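Local coordinates for polyketide synthase (Synechococcus sp., PDB 4GOX), which probably transfers a sulfuryl group from PAPS to a polyketide intermediate, activating it on the way to a hydrocarbon olefin, as the sulfotransferase domain of an olefin synthase, at residues A94-A97 / K98-Q101; G133-R136 / H137-D140; N195-D198 / L199-V203. One frame throughout, in Å; residues are numbered along the deposited sequence.

Interaction 1. Residues A94-A97 / K98-Q101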
# COMPACT_ATOMS: atom_id res chain seq x y z
N ALA A 94 -3.81 24.99 6.15
CA ALA A 94 -2.47 24.96 6.74
C ALA A 94 -1.69 23.74 6.24
O ALA A 94 -0.47 23.84 6.07
CB ALA A 94 -2.56 24.93 8.25
N SER A 95 -2.39 22.60 6.01
CA SER A 95 -1.78 21.37 5.51
C SER A 95 -1.26 21.61 4.09
O SER A 95 -0.07 21.43 3.85
CB SER A 95 -2.78 20.22 5.53
OG SER A 95 -2.12 19.01 5.86
N GLN A 96 -2.16 22.06 3.19
CA GLN A 96 -1.86 22.41 1.81
C GLN A 96 -0.68 23.41 1.71
O GLN A 96 0.20 23.21 0.88
CB GLN A 96 -3.13 22.96 1.12
CG GLN A 96 -3.07 22.99 -0.41
CD GLN A 96 -2.88 21.61 -1.02
OE1 GLN A 96 -3.81 20.79 -1.09
NE2 GLN A 96 -1.66 21.33 -1.47
N ALA A 97 -0.64 24.42 2.59
CA ALA A 97 0.43 25.43 2.64
C ALA A 97 1.80 24.82 2.98
O ALA A 97 2.81 25.29 2.46
CB ALA A 97 0.07 26.54 3.64
N LYS A 98 1.83 23.79 3.85
CA LYS A 98 3.05 23.07 4.24
C LYS A 98 3.54 22.27 2.99
O LYS A 98 4.74 22.27 2.68
CB LYS A 98 2.75 22.12 5.43
CG LYS A 98 3.94 21.38 6.04
CD LYS A 98 4.76 22.24 6.98
CE LYS A 98 6.10 21.61 7.26
NZ LYS A 98 7.15 22.63 7.54
N VAL A 99 2.58 21.67 2.23
CA VAL A 99 2.85 20.92 0.99
C VAL A 99 3.40 21.88 -0.11
O VAL A 99 4.47 21.61 -0.66
CB VAL A 99 1.63 20.07 0.53
CG1 VAL A 99 1.81 19.53 -0.90
CG2 VAL A 99 1.38 18.91 1.51
N ASN A 100 2.70 23.02 -0.34
CA ASN A 100 3.05 24.08 -1.31
C ASN A 100 4.44 24.66 -1.08
O ASN A 100 5.13 25.02 -2.04
CB ASN A 100 1.98 25.18 -1.33
CG ASN A 100 0.65 24.77 -1.95
OD1 ASN A 100 0.42 23.62 -2.36
ND2 ASN A 100 -0.27 25.72 -2.04
N GLN A 101 4.86 24.71 0.18
CA GLN A 101 6.17 25.20 0.58
C GLN A 101 7.26 24.17 0.28
O GLN A 101 8.36 24.53 -0.17
CB GLN A 101 6.16 25.66 2.05
CG GLN A 101 5.89 27.17 2.23
CD GLN A 101 4.96 27.83 1.20
OE1 GLN A 101 5.41 28.43 0.20
NE2 GLN A 101 3.65 27.74 1.42

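Interaction 2. Residues G133-R136 / H137-D140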
# COMPACT_ATOMS: atom_id res chain seq x y z
N GLY A 133 4.19 -0.95 -6.79
CA GLY A 133 4.60 -2.24 -7.40
C GLY A 133 4.41 -2.39 -8.90
O GLY A 133 4.98 -3.30 -9.50
N SER A 134 3.66 -1.46 -9.54
CA SER A 134 3.46 -1.48 -11.00
C SER A 134 4.72 -1.19 -11.81
O SER A 134 4.77 -1.46 -13.00
CB SER A 134 2.35 -0.51 -11.40
OG SER A 134 1.12 -0.98 -10.87
N ASP A 135 5.74 -0.64 -11.15
CA ASP A 135 7.01 -0.26 -11.76
C ASP A 135 8.13 -0.59 -10.79
O ASP A 135 8.26 0.03 -9.73
CB ASP A 135 7.00 1.26 -12.05
CG ASP A 135 8.19 1.82 -12.82
OD1 ASP A 135 9.16 1.06 -13.06
OD2 ASP A 135 8.13 3.00 -13.20
N ARG A 136 8.94 -1.55 -11.18
CA ARG A 136 10.12 -2.04 -10.47
C ARG A 136 11.05 -0.89 -10.11
O ARG A 136 11.66 -0.92 -9.04
CB ARG A 136 10.87 -3.08 -11.38
CG ARG A 136 11.98 -3.85 -10.65
CD ARG A 136 11.49 -4.67 -9.43
NE ARG A 136 12.47 -4.68 -8.33
CZ ARG A 136 13.48 -5.54 -8.21
NH1 ARG A 136 14.31 -5.47 -7.19
NH2 ARG A 136 13.67 -6.49 -9.13
N HIS A 137 11.16 0.12 -10.99
CA HIS A 137 11.98 1.30 -10.77
C HIS A 137 11.49 2.10 -9.55
O HIS A 137 12.31 2.52 -8.74
CB HIS A 137 12.10 2.13 -12.05
CG HIS A 137 13.02 3.30 -11.92
ND1 HIS A 137 14.38 3.13 -11.80
CD2 HIS A 137 12.73 4.63 -11.85
CE1 HIS A 137 14.88 4.35 -11.64
NE2 HIS A 137 13.92 5.28 -11.70
N ILE A 138 10.15 2.20 -9.34
CA ILE A 138 9.57 2.87 -8.16
C ILE A 138 10.02 2.09 -6.91
O ILE A 138 10.56 2.69 -5.99
CB ILE A 138 8.02 2.96 -8.23
CG1 ILE A 138 7.55 3.87 -9.41
CG2 ILE A 138 7.46 3.46 -6.89
CD1 ILE A 138 5.93 3.76 -9.70
N LEU A 139 9.83 0.76 -6.91
CA LEU A 139 10.21 -0.12 -5.81
C LEU A 139 11.70 -0.01 -5.50
O LEU A 139 12.06 0.00 -4.32
CB LEU A 139 9.87 -1.59 -6.16
CG LEU A 139 8.38 -1.97 -6.34
CD1 LEU A 139 8.23 -3.48 -6.53
CD2 LEU A 139 7.52 -1.51 -5.15
N ASP A 140 12.58 0.08 -6.56
CA ASP A 140 14.03 0.26 -6.40
C ASP A 140 14.36 1.51 -5.58
O ASP A 140 15.40 1.55 -4.91
CB ASP A 140 14.73 0.37 -7.78
CG ASP A 140 14.77 -0.94 -8.57
OD1 ASP A 140 14.55 -2.01 -7.97
OD2 ASP A 140 15.01 -0.88 -9.79

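Interaction 3. Residues N195-D198 / L199-V203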
# COMPACT_ATOMS: atom_id res chain seq x y z
N ASN A 195 6.73 -7.88 -9.76
CA ASN A 195 7.69 -6.87 -9.29
C ASN A 195 7.90 -6.93 -7.77
O ASN A 195 9.05 -6.92 -7.33
CB ASN A 195 7.28 -5.46 -9.71
CG ASN A 195 7.37 -5.19 -11.18
OD1 ASN A 195 8.17 -5.78 -11.87
ND2 ASN A 195 6.62 -4.24 -11.69
N ILE A 196 6.81 -7.06 -6.99
CA ILE A 196 6.89 -7.12 -5.52
C ILE A 196 7.57 -8.40 -5.07
O ILE A 196 8.44 -8.36 -4.19
CB ILE A 196 5.53 -6.87 -4.81
CG1 ILE A 196 4.88 -5.55 -5.28
CG2 ILE A 196 5.75 -6.83 -3.28
CD1 ILE A 196 3.37 -5.55 -5.07
N LEU A 197 7.19 -9.54 -5.69
CA LEU A 197 7.84 -10.83 -5.47
C LEU A 197 9.36 -10.71 -5.73
O LEU A 197 10.16 -11.14 -4.88
CB LEU A 197 7.23 -11.90 -6.40
CG LEU A 197 7.77 -13.31 -6.22
CD1 LEU A 197 7.34 -13.89 -4.89
CD2 LEU A 197 7.37 -14.21 -7.41
N ASP A 198 9.77 -10.13 -6.90
CA ASP A 198 11.18 -9.93 -7.23
C ASP A 198 11.90 -9.07 -6.18
O ASP A 198 13.00 -9.42 -5.78
CB ASP A 198 11.36 -9.31 -8.63
CG ASP A 198 11.04 -10.26 -9.78
OD1 ASP A 198 10.76 -11.46 -9.51
OD2 ASP A 198 10.99 -9.79 -10.94
N LEU A 199 11.24 -7.98 -5.69
CA LEU A 199 11.80 -7.16 -4.61
C LEU A 199 12.03 -8.01 -3.36
O LEU A 199 13.13 -7.99 -2.79
CB LEU A 199 10.89 -5.95 -4.29
CG LEU A 199 11.24 -5.13 -3.04
CD1 LEU A 199 12.56 -4.43 -3.20
CD2 LEU A 199 10.13 -4.14 -2.69
N GLY A 200 11.00 -8.75 -2.95
CA GLY A 200 11.05 -9.66 -1.82
C GLY A 200 12.19 -10.65 -1.86
O GLY A 200 12.82 -10.90 -0.83
N ARG A 201 12.51 -11.17 -3.06
CA ARG A 201 13.64 -12.09 -3.22
C ARG A 201 14.98 -11.42 -2.97
O ARG A 201 15.88 -12.08 -2.44
CB ARG A 201 13.64 -12.74 -4.61
CG ARG A 201 12.62 -13.86 -4.76
CD ARG A 201 12.99 -14.83 -5.87
NE ARG A 201 11.94 -15.82 -6.07
CZ ARG A 201 10.99 -15.75 -7.00
NH1 ARG A 201 10.95 -14.72 -7.84
NH2 ARG A 201 10.07 -16.70 -7.10
N THR A 202 15.13 -10.13 -3.35
CA THR A 202 16.38 -9.38 -3.15
C THR A 202 16.63 -9.07 -1.68
O THR A 202 17.78 -9.03 -1.26
CB THR A 202 16.47 -8.12 -4.02
OG1 THR A 202 15.50 -7.18 -3.57
CG2 THR A 202 16.29 -8.40 -5.51
N VAL A 203 15.57 -8.82 -0.91
CA VAL A 203 15.68 -8.53 0.53
C VAL A 203 15.41 -9.83 1.32
O VAL A 203 14.84 -10.78 0.78
CB VAL A 203 14.76 -7.35 0.97
CG1 VAL A 203 14.95 -6.14 0.06
CG2 VAL A 203 13.29 -7.76 1.02
O HOH W 1 10.10 -13.73 -10.87
O HOH W 2 12.92 -12.95 -8.53

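Interaction 1. Residues A94-A97 / K98-Q101
Gln-96 lays its side-chain amide across that of Asn-100, one helical turn further on. NE2 of Gln-96 donates to OD1 of Asn-100 at 3.2 Å, and the N-H...O angle is 151°. The donor stands above the carbonyl plane of Asn-100, so no lone pair is met squarely. The two amide planes are 35° apart. Gln-96 sends CG anti to the backbone N (chi1 -163°) and then bends at chi2, which turns the amide along the helix toward Asn-100. The other end of this amide is also held, because OE1 accepts from NE2 of Gln-81. Both functions of the Gln-96 amide are thus used, which probably sets which way round the amide lies. NE2 also lies 4.0 Å from CG1 of Val-99. The contact is an i to i+4 pair on helix 92-104, which packs against helix 79-88 at the edge of the sulfotransferase domain. Ser-95 and Val-99 face that neighbour, touching Leu-84, and OG of Ser-95 is hydrogen-bonded to O of Gln-81. Beneath the amides, N of Asn-100 donates to O of Gln-96 at 2.8 Å. A second side-chain bond lies further round the helix. Gln-101 curls back on itself, and its NE2 reaches O of Ala-97 at 2.8 Å. That carbonyl also takes N of Gln-101 at 3.1 Å, so one residue grips it twice.

Interaction 2. Residues G133-R136 / H137-D140
With chi1 at -174°, Asp-135 carries its carboxylate anti to its own backbone nitrogen and alongside His-137. OD1 of Asp-135 there accepts from N of His-137 at 3.0 Å. The N-H meets the oxygen from above the carboxylate plane. The same oxygen lies 3.3 Å from CB of His-137. CB of Asp-135 packs on CD1 of Ile-138 at 3.6 Å, the two side chains crossing at about a right angle. This is an N-cap: Asp-135 stands just before helix 136-145, which follows strand 124-129 of the parallel sheet. The carboxylate's negative charge probably suits the helix start. Arg-136 begins the first turn and bends at chi2 and chi3, which brings its NE to 3.4 Å from OD1 of Asp-140. This salt bridge is one of charge alone, since the oxygen lies well out of the guanidinium plane and no N-H points at it. The guanidinium and carboxylate planes are 65° apart. Below the pair, N of Asp-140 donates to O of Arg-136 at 2.8 Å. On the buried side, Leu-139 sets CD2 3.8 Å from CA of Gly-133, and it also touches Tyr-132.

Interaction 3. Residues N195-D198 / L199-V203
The last turns of helix 181-202 cover the central parallel sheet of this sulfotransferase, a fold of the P-loop NTPase clan. Ile-196 and Leu-199 face the sheet and touch Leu-30 of strand 26-30. Leu-197 packs on Tyr-208 and Gln-210 of strand 208-212. Leu-197 also touches Arg-201, one turn later. Its CG lies over one face of the guanidinium, and CD2 is 3.6 Å from NH1 of Arg-201. Arg-201 has CG beside its backbone N (chi1 -77°), which aims the extended chain back toward the preceding turn and lays the guanidinium against the leucine. Asp-198 meets the same guanidinium at its edge, in the plane. The salt bridge between OD1 of Asp-198 and NH1 of Arg-201 is long, at 3.7 Å, and the carboxylate and guanidinium planes are 42° apart. Two waters bridge the same pair of atoms. One donates to OD1 of Asp-198 at 2.8 Å and accepts from NH1 of Arg-201 at 2.7 Å. The other also donates to OD1 but takes only a weak bond from NH1. Arg-201 is exposed and poorly ordered, so this bridge is probably mobile. The Asp-198 side chain also touches Arg-136 of helix 136-145. Helical backbone bonds run beneath: N of Gly-200 donates to O of Ile-196 at 2.9 Å, and N of Arg-201 donates to O of Leu-197 at 3.0 Å. Val-203 is the first residue to leave helical geometry, and its N bonds O of Leu-199. Thr-202 turns its hydroxyl back to that carbonyl: OG1 donates to a lone pair of Leu-199 O, in the carbonyl plane, at 2.6 Å.

Interactions 2 and 3 are neighbours, with centres about 10 Å apart. They join the start of helix 136-145 to the end of helix 181-202. ND2 of Asn-195 probably donates to O of Gly-133 at 2.9 Å, and CD1 of Leu-139 packs 3.6 Å from O of Asn-195. Neither reaches the bound adenosine-3'-5'-diphosphate: Gly-133 is about 12 Å from the ligand, and the side chain of Ile-196 about 11 Å. Interaction 1 stands apart on helix 92-104. Its centre is about 27 Å from that of interaction 2 and about 35 Å from that of interaction 3, which is on the opposite side of the chain's centre.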